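Local coordinates for monoamine oxidase regulatory protein, putative (Archaeoglobus fulgidus, PDB 1Q6W), which is of unproven function but, as a MaoC-like protein with a hot dog fold, probably belongs among the hydratases and dehydratases acting on acyl thioesters, at residues G77-V82 with I113-E118; T133-V138 with T148-A153; E22-L27 with Q81-N86; K63-G68 with P106-D111. All coordinates share one frame; numbering follows the deposited sequence.

Interaction 1. Residues G77-V82 with I113-E118; sequences GMVDQV and IAASAE
Met78, a selenomethionine, lies across strand 113-118 and touches it with the outer part of its chain. A chi1 of 55° turns CG back over its own helical backbone, and the bend at chi3 then swings the methyl toward Ile113. Met78 CE ends 3.8 Å from Ile113 CD1, the two side chains crossing at about a right angle. Behind the methyl, the selenium passes beside the backbone, with Met78 SE 3.9 Å from Ala115 N, while Met78 CG faces Ala115 CB at 4.2 Å. The residue is poorly ordered, so its chain may move over this patch of strand. One residue on, Val79 points both methyls at the strand. Val79 CG1, anti to the backbone N at a chi1 of 158°, reaches Ala117 CB at 3.8 Å, and Val79 CG2 lies 4.3 Å from Ala115 CB.

This is the packing that defines the hot dog fold: the long helix 68-84 lies against the concave face of a curved antiparallel sheet. Segment axes come within 8.0 Å of each other, and their directions differ by 59°. Ala115 and Ala117 present only methyls to the helix, consistent with so close an approach, whereas the side chains of Ala114 and Ser116 point to the other face. Tyr151 of strand 145-156 adjoins both Val79 and Ala117 and continues the apolar surface.

Beyond Val79 the helix turns from the strand. Asp80 packs against Phe47 of the second subunit, Gln81 against Ala44 of that same subunit, and Val82 leans toward Ile24 on strand 23-30.

Interaction 2. Residues T133-V138 with T148-A153; sequences TYKLEV and TALYSA
Tyr134 and Tyr151 form a hydrogen-bonded antiparallel pair, and their side chains rise together from the same face of the sheet. The rings are nearly parallel, at 12°, but are slid apart with centroids 5.2 Å away, so they hardly overlap. What covers a face of the Tyr151 ring is the methylene of its partner, Tyr134 CB lying 3.8 Å from the ring centroid in a CH-pi contact. Leu136 CB meets the edge of that ring, 3.9 Å from Tyr151 CE2. An alanine in place of Tyr151 would probably open a gap beside Tyr134 CB and Leu136 CB and leave the Tyr134 ring freer to turn.

Beneath this face, Tyr134 N gives an almost straight bond to Tyr151 O (2.7 Å), and Leu136 N does likewise to Ala149 O (2.6 Å).

The opposite face is looser and more polar. Lys135 runs extended past Leu150, with its CG 3.9 Å from Leu150 CD1, then bends at its end so that Lys135 NZ forms a salt bridge with Glu137 OE2 (3.0 Å).

The two segments belong to the hairpin of strands 129-139 and 145-156, flanked by strands 112-126 and 92-103; Leu72 and Leu76 of helix 68-84 pack onto Leu136.

Interaction 3. Residues E22-L27 with Q81-N86; sequences EKIEGL and QVILSN
The flat group that takes part here is the peptide joining Glu25 to Gly26: its oxygen, Glu25 O, lies 3.5 Å from Val82 CG2, and Gly26 CA is 4.3 Å from the same methyl. No aromatic ring carries the contact. The rest is aliphatic and centres on Ile24, whose two branches part to meet successive residues of the helix. Its CG2, held anti to the backbone N by a chi1 of -61°, slides alongside Val82 and comes 3.8 Å from Val82 CB. The longer branch runs on extended, and Ile24 CD1 touches Ile83 CD1 at 3.5 Å, the two isoleucines crossing at about a right angle. An alanine at Ile24 would probably leave the methyl of Ile83 without its partner on the strand and open a gap against Val82.

The helix ends here, Ser85 being the first residue to leave helical geometry. Ser85 OG donates to Gln81 O at 2.8 Å, an oxygen that also receives Ser85 N, so two bonds hold the carbonyl at the last turn. On the strand side, Ile24 and Gly26 are joined through their backbones to Ala117 and Ala115 of strand 112-126, while Ile83 also packs on Val89.

With no hydrogen bond or salt bridge between the segments, strand 23-30, outermost in this chain's hot dog sheet, and the C-terminal turn of the helix are held together by van der Waals contact, close to the protein surface.

Interaction 4. Residues K63-G68 with P106-D111; sequences KPIAQG and PVFIGD
Two loops meet here in an apolar packing pinned by one backbone hydrogen bond: Ile65 meets the ring end of Phe108 where residues 63-68 lead into helix 68-84 and residues 106-111 lead into strand 112-126. The touching parts run nearly perpendicular, 97° apart. Ala66 N donates an almost straight bond to Val107 O (2.9 Å). Around this pin, Ile65 works with both branches: Ile65 CG2 approaches the Phe108 ring obliquely, 3.4 Å from Phe108 CE1, while Ile65 CD1 reaches Pro106 CB at 4.0 Å. With chi1 at 64°, CG1 carries CD1 to Pro106 while CG2, anti to the carbonyl carbon, meets Phe108. Pro64 O sits at the edge of the same ring, 3.6 Å from Phe108 CD1, and Pro64 CG touches Ile109 CD1 at 4.0 Å. The Phe108 end is shaped by a type I turn to Asp111, closed by Asp111 N to Phe108 O; in addition Phe108 N reaches Asp111 OD1 (2.8 Å) from above the carboxylate plane.

Ile65 O accepts a hydrogen bond from His50 ND1, and Leu49 of helix 48-51 packs on Ile65. Ala66 and Val107 both rest on Val71 of helix 68-84, with Ile36 of helix 33-43 also against Ala66.

How the interactions relate
Interactions 1 and 3 use consecutive turns of helix 68-84, share Gln81 and Val82, and have centres about 6 Å apart; Ala117 O with Ile24 N (2.7 Å) probably forms one of the backbone bonds joining their strands. Interaction 2 continues the same sheet, its centre about 10 Å from that of interaction 1, through probable bonds such as Ser116 N to Glu137 O (2.8 Å). Interaction 4 lies apart, about 19 Å from interaction 1 and 24 Å from interaction 3 between centres, on the other side of the chain's centre from interaction 3. It meets interaction 1 through Val107 CG1 and Ile113 CG2, 3.9 Å apart. Interactions 1 and 3 also adjoin the second subunit.

Interaction 1. Residues G77-V82 with I113-E118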
loop_
_atom_site.group_PDB
_atom_site.type_symbol
_atom_site.label_atom_id
_atom_site.label_comp_id
_atom_site.label_asym_id
_atom_site.label_seq_id
_atom_site.Cartn_x
_atom_site.Cartn_y
_atom_site.Cartn_z
ATOM N N GLY A 77 2.190 9.611 0.013
ATOM C CA GLY A 77 1.394 10.808 -0.044
ATOM C C GLY A 77 2.161 12.070 0.226
ATOM O O GLY A 77 2.050 13.019 -0.537
HETATM N N MSE A 78 2.939 12.111 1.298
HETATM C CA MSE A 78 3.653 13.335 1.585
HETATM C C MSE A 78 4.760 13.619 0.575
HETATM O O MSE A 78 5.195 14.761 0.422
HETATM C CB MSE A 78 4.167 13.350 3.031
HETATM C CG MSE A 78 5.023 12.173 3.452
HETATM SE SE MSE A 78 5.454 12.228 5.360
HETATM C CE MSE A 78 4.672 10.563 5.914
ATOM N N VAL A 79 5.193 12.589 -0.142
ATOM C CA VAL A 79 6.229 12.760 -1.159
ATOM C C VAL A 79 5.595 13.338 -2.412
ATOM O O VAL A 79 6.153 14.237 -3.040
ATOM C CB VAL A 79 6.917 11.400 -1.514
ATOM C CG1 VAL A 79 7.556 11.459 -2.886
ATOM C CG2 VAL A 79 7.992 11.088 -0.470
ATOM N N ASP A 80 4.424 12.815 -2.770
ATOM C CA ASP A 80 3.715 13.285 -3.947
ATOM C C ASP A 80 3.261 14.733 -3.762
ATOM O O ASP A 80 3.210 15.509 -4.714
ATOM C CB ASP A 80 2.513 12.393 -4.235
ATOM C CG ASP A 80 1.995 12.564 -5.651
ATOM O OD1 ASP A 80 2.773 12.364 -6.607
ATOM O OD2 ASP A 80 0.805 12.898 -5.815
ATOM N N GLN A 81 2.946 15.097 -2.524
ATOM C CA GLN A 81 2.515 16.450 -2.219
ATOM C C GLN A 81 3.568 17.471 -2.658
ATOM O O GLN A 81 3.226 18.554 -3.117
ATOM C CB GLN A 81 2.239 16.576 -0.725
ATOM C CG GLN A 81 1.275 17.684 -0.375
ATOM C CD GLN A 81 0.859 17.638 1.080
ATOM O OE1 GLN A 81 0.525 16.580 1.604
ATOM N NE2 GLN A 81 0.873 18.789 1.741
ATOM N N VAL A 82 4.844 17.121 -2.518
ATOM C CA VAL A 82 5.919 18.016 -2.921
ATOM C C VAL A 82 5.996 18.138 -4.448
ATOM O O VAL A 82 6.183 19.233 -4.990
ATOM C CB VAL A 82 7.280 17.534 -2.403
ATOM C CG1 VAL A 82 8.380 18.387 -2.968
ATOM C CG2 VAL A 82 7.305 17.604 -0.895
ATOM N N ILE A 113 6.403 10.491 11.645
ATOM C CA ILE A 113 7.148 9.911 10.542
ATOM C C ILE A 113 7.459 10.893 9.421
ATOM O O ILE A 113 6.701 11.822 9.170
ATOM C CB ILE A 113 6.397 8.716 9.960
ATOM C CG1 ILE A 113 5.052 9.173 9.402
ATOM C CG2 ILE A 113 6.196 7.664 11.041
ATOM C CD1 ILE A 113 4.281 8.082 8.729
ATOM N N ALA A 114 8.594 10.685 8.764
ATOM C CA ALA A 114 9.033 11.532 7.663
ATOM C C ALA A 114 9.538 10.631 6.546
ATOM O O ALA A 114 10.318 9.704 6.781
ATOM C CB ALA A 114 10.125 12.434 8.117
ATOM N N ALA A 115 9.093 10.903 5.327
ATOM C CA ALA A 115 9.482 10.083 4.206
ATOM C C ALA A 115 10.308 10.843 3.195
ATOM O O ALA A 115 10.179 12.056 3.052
ATOM C CB ALA A 115 8.244 9.521 3.533
ATOM N N SER A 116 11.152 10.111 2.486
ATOM C CA SER A 116 11.982 10.693 1.454
ATOM C C SER A 116 12.007 9.718 0.291
ATOM O O SER A 116 11.935 8.500 0.495
ATOM C CB SER A 116 13.405 10.924 1.975
ATOM O OG SER A 116 14.037 9.704 2.328
ATOM N N ALA A 117 12.083 10.252 -0.921
ATOM C CA ALA A 117 12.159 9.417 -2.102
ATOM C C ALA A 117 13.394 9.827 -2.925
ATOM O O ALA A 117 13.694 11.018 -3.064
ATOM C CB ALA A 117 10.910 9.569 -2.911
ATOM N N GLU A 118 14.106 8.847 -3.466
ATOM C CA GLU A 118 15.288 9.143 -4.260
ATOM C C GLU A 118 15.245 8.380 -5.576
ATOM O O GLU A 118 14.902 7.202 -5.600
ATOM C CB GLU A 118 16.544 8.773 -3.480
ATOM C CG GLU A 118 17.822 9.064 -4.207
ATOM C CD GLU A 118 19.034 8.647 -3.412
ATOM O OE1 GLU A 118 20.169 8.853 -3.907
ATOM O OE2 GLU A 118 18.849 8.114 -2.290
#

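Interaction 2. Residues T133-V138 with T148-A153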
loop_
_atom_site.group_PDB
_atom_site.type_symbol
_atom_site.label_atom_id
_atom_site.label_comp_id
_atom_site.label_asym_id
_atom_site.label_seq_id
_atom_site.Cartn_x
_atom_site.Cartn_y
_atom_site.Cartn_z
ATOM N N THR A 133 12.399 4.656 -11.351
ATOM C CA THR A 133 12.266 3.919 -10.103
ATOM C C THR A 133 12.778 4.740 -8.921
ATOM O O THR A 133 13.866 5.320 -8.978
ATOM C CB THR A 133 13.033 2.592 -10.163
ATOM O OG1 THR A 133 12.431 1.759 -11.159
ATOM C CG2 THR A 133 13.002 1.882 -8.792
ATOM N N TYR A 134 11.993 4.775 -7.850
ATOM C CA TYR A 134 12.356 5.546 -6.672
ATOM C C TYR A 134 12.583 4.666 -5.470
ATOM O O TYR A 134 11.958 3.618 -5.328
ATOM C CB TYR A 134 11.252 6.557 -6.327
ATOM C CG TYR A 134 10.909 7.521 -7.436
ATOM C CD1 TYR A 134 10.133 7.120 -8.528
ATOM C CD2 TYR A 134 11.357 8.849 -7.395
ATOM C CE1 TYR A 134 9.811 8.026 -9.553
ATOM C CE2 TYR A 134 11.046 9.750 -8.401
ATOM C CZ TYR A 134 10.275 9.341 -9.476
ATOM O OH TYR A 134 9.973 10.259 -10.472
ATOM N N LYS A 135 13.475 5.102 -4.597
ATOM C CA LYS A 135 13.736 4.378 -3.370
ATOM C C LYS A 135 13.044 5.193 -2.286
ATOM O O LYS A 135 13.334 6.374 -2.111
ATOM C CB LYS A 135 15.235 4.300 -3.082
ATOM C CG LYS A 135 15.572 3.425 -1.894
ATOM C CD LYS A 135 17.075 3.398 -1.639
ATOM C CE LYS A 135 17.458 2.326 -0.614
ATOM N NZ LYS A 135 16.805 2.528 0.714
ATOM N N LEU A 136 12.109 4.575 -1.576
ATOM C CA LEU A 136 11.392 5.261 -0.524
ATOM C C LEU A 136 11.952 4.914 0.845
ATOM O O LEU A 136 12.232 3.747 1.143
ATOM C CB LEU A 136 9.911 4.889 -0.577
ATOM C CG LEU A 136 9.016 5.515 0.490
ATOM C CD1 LEU A 136 9.029 7.024 0.341
ATOM C CD2 LEU A 136 7.606 5.001 0.338
ATOM N N GLU A 137 12.113 5.933 1.682
ATOM C CA GLU A 137 12.614 5.742 3.036
ATOM C C GLU A 137 11.762 6.525 4.011
ATOM O O GLU A 137 11.504 7.707 3.811
ATOM C CB GLU A 137 14.062 6.198 3.141
ATOM C CG GLU A 137 15.051 5.073 3.033
ATOM C CD GLU A 137 16.482 5.550 3.089
ATOM O OE1 GLU A 137 16.802 6.415 3.940
ATOM O OE2 GLU A 137 17.293 5.048 2.279
ATOM N N VAL A 138 11.314 5.853 5.061
ATOM C CA VAL A 138 10.487 6.482 6.078
ATOM C C VAL A 138 11.196 6.383 7.434
ATOM O O VAL A 138 11.552 5.285 7.864
ATOM C CB VAL A 138 9.111 5.789 6.161
ATOM C CG1 VAL A 138 8.186 6.571 7.076
ATOM C CG2 VAL A 138 8.509 5.674 4.798
ATOM N N THR A 148 10.869 0.872 4.319
ATOM C CA THR A 148 11.649 1.101 3.122
ATOM C C THR A 148 10.904 0.471 1.952
ATOM O O THR A 148 10.223 -0.539 2.120
ATOM C CB THR A 148 13.067 0.478 3.257
ATOM O OG1 THR A 148 13.911 0.987 2.222
ATOM C CG2 THR A 148 13.011 -1.039 3.144
ATOM N N ALA A 149 11.012 1.075 0.773
ATOM C CA ALA A 149 10.333 0.535 -0.391
ATOM C C ALA A 149 10.903 1.013 -1.721
ATOM O O ALA A 149 11.630 2.014 -1.808
ATOM C CB ALA A 149 8.844 0.856 -0.330
ATOM N N LEU A 150 10.557 0.266 -2.762
ATOM C CA LEU A 150 10.987 0.560 -4.115
ATOM C C LEU A 150 9.718 0.647 -4.969
ATOM O O LEU A 150 8.941 -0.303 -5.033
ATOM C CB LEU A 150 11.884 -0.571 -4.606
ATOM C CG LEU A 150 13.254 -0.243 -5.181
ATOM C CD1 LEU A 150 13.985 0.765 -4.317
ATOM C CD2 LEU A 150 14.023 -1.534 -5.278
ATOM N N TYR A 151 9.486 1.795 -5.598
ATOM C CA TYR A 151 8.304 1.946 -6.439
ATOM C C TYR A 151 8.688 2.627 -7.739
ATOM O O TYR A 151 9.731 3.290 -7.815
ATOM C CB TYR A 151 7.218 2.742 -5.700
ATOM C CG TYR A 151 7.523 4.211 -5.455
ATOM C CD1 TYR A 151 7.064 5.189 -6.340
ATOM C CD2 TYR A 151 8.242 4.622 -4.325
ATOM C CE1 TYR A 151 7.308 6.534 -6.112
ATOM C CE2 TYR A 151 8.488 5.974 -4.087
ATOM C CZ TYR A 151 8.017 6.928 -4.984
ATOM O OH TYR A 151 8.249 8.267 -4.762
ATOM N N SER A 152 7.865 2.462 -8.766
ATOM C CA SER A 152 8.180 3.076 -10.050
ATOM C C SER A 152 6.985 3.691 -10.755
ATOM O O SER A 152 5.861 3.204 -10.646
ATOM C CB SER A 152 8.823 2.048 -10.956
ATOM O OG SER A 152 7.971 0.933 -11.050
ATOM N N ALA A 153 7.243 4.772 -11.481
ATOM C CA ALA A 153 6.192 5.468 -12.219
ATOM C C ALA A 153 6.547 5.551 -13.699
ATOM O O ALA A 153 7.716 5.595 -14.070
ATOM C CB ALA A 153 5.992 6.869 -11.653
#

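Interaction 3. Residues E22-L27 with Q81-N86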
loop_
_atom_site.group_PDB
_atom_site.type_symbol
_atom_site.label_atom_id
_atom_site.label_comp_id
_atom_site.label_asym_id
_atom_site.label_seq_id
_atom_site.Cartn_x
_atom_site.Cartn_y
_atom_site.Cartn_z
ATOM N N GLU A 22 18.324 12.420 -7.572
ATOM C CA GLU A 22 17.454 13.474 -7.069
ATOM C C GLU A 22 16.628 12.900 -5.921
ATOM O O GLU A 22 16.121 11.776 -6.003
ATOM C CB GLU A 22 16.523 13.976 -8.165
ATOM C CG GLU A 22 17.234 14.583 -9.355
ATOM C CD GLU A 22 16.278 15.282 -10.312
ATOM O OE1 GLU A 22 15.701 16.319 -9.921
ATOM O OE2 GLU A 22 16.101 14.797 -11.452
ATOM N N LYS A 23 16.502 13.669 -4.849
ATOM C CA LYS A 23 15.752 13.220 -3.694
ATOM C C LYS A 23 14.638 14.202 -3.316
ATOM O O LYS A 23 14.800 15.412 -3.410
ATOM C CB LYS A 23 16.706 13.004 -2.499
ATOM C CG LYS A 23 16.004 12.467 -1.256
ATOM C CD LYS A 23 16.953 12.204 -0.100
ATOM C CE LYS A 23 17.794 10.961 -0.327
ATOM N NZ LYS A 23 18.604 10.634 0.880
ATOM N N ILE A 24 13.504 13.658 -2.892
ATOM C CA ILE A 24 12.362 14.461 -2.479
ATOM C C ILE A 24 12.149 14.275 -0.982
ATOM O O ILE A 24 12.096 13.147 -0.496
ATOM C CB ILE A 24 11.080 14.035 -3.216
ATOM C CG1 ILE A 24 11.264 14.224 -4.719
ATOM C CG2 ILE A 24 9.909 14.865 -2.741
ATOM C CD1 ILE A 24 10.165 13.608 -5.546
ATOM N N GLU A 25 12.017 15.384 -0.260
ATOM C CA GLU A 25 11.837 15.353 1.183
ATOM C C GLU A 25 10.394 15.705 1.530
ATOM O O GLU A 25 9.952 16.827 1.308
ATOM C CB GLU A 25 12.792 16.353 1.835
ATOM C CG GLU A 25 13.282 15.952 3.211
ATOM C CD GLU A 25 14.243 14.780 3.168
ATOM O OE1 GLU A 25 13.838 13.694 2.708
ATOM O OE2 GLU A 25 15.408 14.944 3.590
ATOM N N GLY A 26 9.652 14.749 2.071
ATOM C CA GLY A 26 8.270 15.001 2.430
ATOM C C GLY A 26 8.137 15.732 3.760
ATOM O O GLY A 26 9.068 15.752 4.583
ATOM N N LEU A 27 6.975 16.341 3.979
ATOM C CA LEU A 27 6.724 17.086 5.201
ATOM C C LEU A 27 6.292 16.117 6.303
ATOM O O LEU A 27 5.357 15.356 6.138
ATOM C CB LEU A 27 5.654 18.158 4.910
ATOM C CG LEU A 27 5.103 19.142 5.959
ATOM C CD1 LEU A 27 3.916 18.526 6.670
ATOM C CD2 LEU A 27 6.201 19.558 6.934
ATOM N N GLN A 81 2.946 15.097 -2.524
ATOM C CA GLN A 81 2.515 16.450 -2.219
ATOM C C GLN A 81 3.568 17.471 -2.658
ATOM O O GLN A 81 3.226 18.554 -3.117
ATOM C CB GLN A 81 2.239 16.576 -0.725
ATOM C CG GLN A 81 1.275 17.684 -0.375
ATOM C CD GLN A 81 0.859 17.638 1.080
ATOM O OE1 GLN A 81 0.525 16.580 1.604
ATOM N NE2 GLN A 81 0.873 18.789 1.741
ATOM N N VAL A 82 4.844 17.121 -2.518
ATOM C CA VAL A 82 5.919 18.016 -2.921
ATOM C C VAL A 82 5.996 18.138 -4.448
ATOM O O VAL A 82 6.183 19.233 -4.990
ATOM C CB VAL A 82 7.280 17.534 -2.403
ATOM C CG1 VAL A 82 8.380 18.387 -2.968
ATOM C CG2 VAL A 82 7.305 17.604 -0.895
ATOM N N ILE A 83 5.851 17.016 -5.145
ATOM C CA ILE A 83 5.897 17.031 -6.602
ATOM C C ILE A 83 4.717 17.836 -7.126
ATOM O O ILE A 83 4.863 18.703 -7.983
ATOM C CB ILE A 83 5.845 15.597 -7.162
ATOM C CG1 ILE A 83 7.140 14.863 -6.804
ATOM C CG2 ILE A 83 5.660 15.629 -8.654
ATOM C CD1 ILE A 83 7.134 13.404 -7.201
ATOM N N LEU A 84 3.542 17.543 -6.585
ATOM C CA LEU A 84 2.295 18.206 -6.950
ATOM C C LEU A 84 2.340 19.726 -6.866
ATOM O O LEU A 84 1.679 20.418 -7.649
ATOM C CB LEU A 84 1.185 17.720 -6.039
ATOM C CG LEU A 84 0.031 16.951 -6.657
ATOM C CD1 LEU A 84 0.483 16.219 -7.916
ATOM C CD2 LEU A 84 -0.504 15.987 -5.579
ATOM N N SER A 85 3.099 20.262 -5.915
ATOM C CA SER A 85 3.157 21.706 -5.787
ATOM C C SER A 85 4.368 22.344 -6.441
ATOM O O SER A 85 4.616 23.529 -6.262
ATOM C CB SER A 85 3.067 22.105 -4.318
ATOM O OG SER A 85 3.883 21.266 -3.543
ATOM N N ASN A 86 5.114 21.568 -7.212
ATOM C CA ASN A 86 6.282 22.106 -7.894
ATOM C C ASN A 86 6.348 21.780 -9.375
ATOM O O ASN A 86 7.147 22.372 -10.100
ATOM C CB ASN A 86 7.573 21.627 -7.234
ATOM C CG ASN A 86 7.867 22.351 -5.952
ATOM O OD1 ASN A 86 7.298 22.045 -4.909
ATOM N ND2 ASN A 86 8.758 23.335 -6.021
#

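Interaction 4. Residues K63-G68 with P106-D111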
loop_
_atom_site.group_PDB
_atom_site.type_symbol
_atom_site.label_atom_id
_atom_site.label_comp_id
_atom_site.label_asym_id
_atom_site.label_seq_id
_atom_site.Cartn_x
_atom_site.Cartn_y
_atom_site.Cartn_z
ATOM N N LYS A 63 1.862 -2.105 22.998
ATOM C CA LYS A 63 0.913 -1.030 22.708
ATOM C C LYS A 63 0.392 -1.281 21.297
ATOM O O LYS A 63 0.906 -2.131 20.574
ATOM C CB LYS A 63 1.604 0.345 22.724
ATOM C CG LYS A 63 2.247 0.752 24.019
ATOM C CD LYS A 63 1.200 1.185 25.057
ATOM C CE LYS A 63 1.865 1.705 26.350
ATOM N NZ LYS A 63 0.876 2.156 27.363
ATOM N N PRO A 64 -0.652 -0.556 20.897
ATOM C CA PRO A 64 -1.155 -0.776 19.538
ATOM C C PRO A 64 -0.259 -0.010 18.587
ATOM O O PRO A 64 0.374 0.952 19.005
ATOM C CB PRO A 64 -2.582 -0.233 19.601
ATOM C CG PRO A 64 -2.534 0.761 20.700
ATOM C CD PRO A 64 -1.643 0.139 21.732
ATOM N N ILE A 65 -0.184 -0.446 17.329
ATOM C CA ILE A 65 0.662 0.210 16.330
ATOM C C ILE A 65 -0.071 0.507 15.013
ATOM O O ILE A 65 -1.114 -0.079 14.705
ATOM C CB ILE A 65 1.912 -0.649 15.994
ATOM C CG1 ILE A 65 1.499 -1.973 15.337
ATOM C CG2 ILE A 65 2.696 -0.937 17.242
ATOM C CD1 ILE A 65 2.700 -2.812 14.824
ATOM N N ALA A 66 0.499 1.411 14.223
ATOM C CA ALA A 66 -0.106 1.775 12.954
ATOM C C ALA A 66 -0.019 0.645 11.947
ATOM O O ALA A 66 0.855 -0.197 12.042
ATOM C CB ALA A 66 0.571 3.016 12.394
ATOM N N GLN A 67 -0.930 0.629 10.983
ATOM C CA GLN A 67 -0.912 -0.397 9.967
ATOM C C GLN A 67 0.228 -0.087 9.013
ATOM O O GLN A 67 0.471 1.073 8.698
ATOM C CB GLN A 67 -2.232 -0.429 9.199
ATOM C CG GLN A 67 -3.448 -0.632 10.072
ATOM C CD GLN A 67 -4.068 0.690 10.549
ATOM O OE1 GLN A 67 -3.345 1.647 10.876
ATOM N NE2 GLN A 67 -5.409 0.738 10.609
ATOM N N GLY A 68 0.932 -1.117 8.549
ATOM C CA GLY A 68 2.018 -0.893 7.611
ATOM C C GLY A 68 1.522 -0.238 6.339
ATOM O O GLY A 68 2.193 0.646 5.813
ATOM N N PRO A 106 8.163 -0.701 14.087
ATOM C CA PRO A 106 6.756 -0.337 14.257
ATOM C C PRO A 106 6.580 1.151 14.501
ATOM O O PRO A 106 7.459 1.794 15.037
ATOM C CB PRO A 106 6.334 -1.163 15.470
ATOM C CG PRO A 106 7.572 -1.165 16.294
ATOM C CD PRO A 106 8.671 -1.410 15.275
ATOM N N VAL A 107 5.444 1.693 14.089
ATOM C CA VAL A 107 5.144 3.100 14.304
ATOM C C VAL A 107 4.036 3.160 15.366
ATOM O O VAL A 107 2.941 2.624 15.177
ATOM C CB VAL A 107 4.642 3.767 13.007
ATOM C CG1 VAL A 107 4.207 5.195 13.291
ATOM C CG2 VAL A 107 5.731 3.756 11.955
ATOM N N PHE A 108 4.326 3.802 16.485
ATOM C CA PHE A 108 3.351 3.919 17.563
ATOM C C PHE A 108 2.469 5.171 17.441
ATOM O O PHE A 108 2.825 6.127 16.752
ATOM C CB PHE A 108 4.082 3.901 18.910
ATOM C CG PHE A 108 4.692 2.581 19.234
ATOM C CD1 PHE A 108 3.890 1.508 19.618
ATOM C CD2 PHE A 108 6.061 2.379 19.088
ATOM C CE1 PHE A 108 4.438 0.248 19.852
ATOM C CE2 PHE A 108 6.624 1.125 19.312
ATOM C CZ PHE A 108 5.813 0.059 19.694
ATOM N N ILE A 109 1.335 5.165 18.131
ATOM C CA ILE A 109 0.381 6.265 18.070
ATOM C C ILE A 109 0.889 7.691 18.237
ATOM O O ILE A 109 0.227 8.647 17.809
ATOM C CB ILE A 109 -0.791 5.992 19.027
ATOM C CG1 ILE A 109 -1.682 4.917 18.399
ATOM C CG2 ILE A 109 -1.579 7.249 19.323
ATOM C CD1 ILE A 109 -2.870 4.495 19.259
ATOM N N GLY A 110 2.058 7.879 18.816
ATOM C CA GLY A 110 2.515 9.265 18.930
ATOM C C GLY A 110 3.748 9.611 18.112
ATOM O O GLY A 110 4.310 10.696 18.220
ATOM N N ASP A 111 4.178 8.665 17.293
ATOM C CA ASP A 111 5.367 8.851 16.484
ATOM C C ASP A 111 5.135 9.825 15.343
ATOM O O ASP A 111 4.015 9.958 14.826
ATOM C CB ASP A 111 5.842 7.504 15.921
ATOM C CG ASP A 111 6.345 6.550 17.004
ATOM O OD1 ASP A 111 6.649 5.370 16.687
ATOM O OD2 ASP A 111 6.438 6.981 18.173
#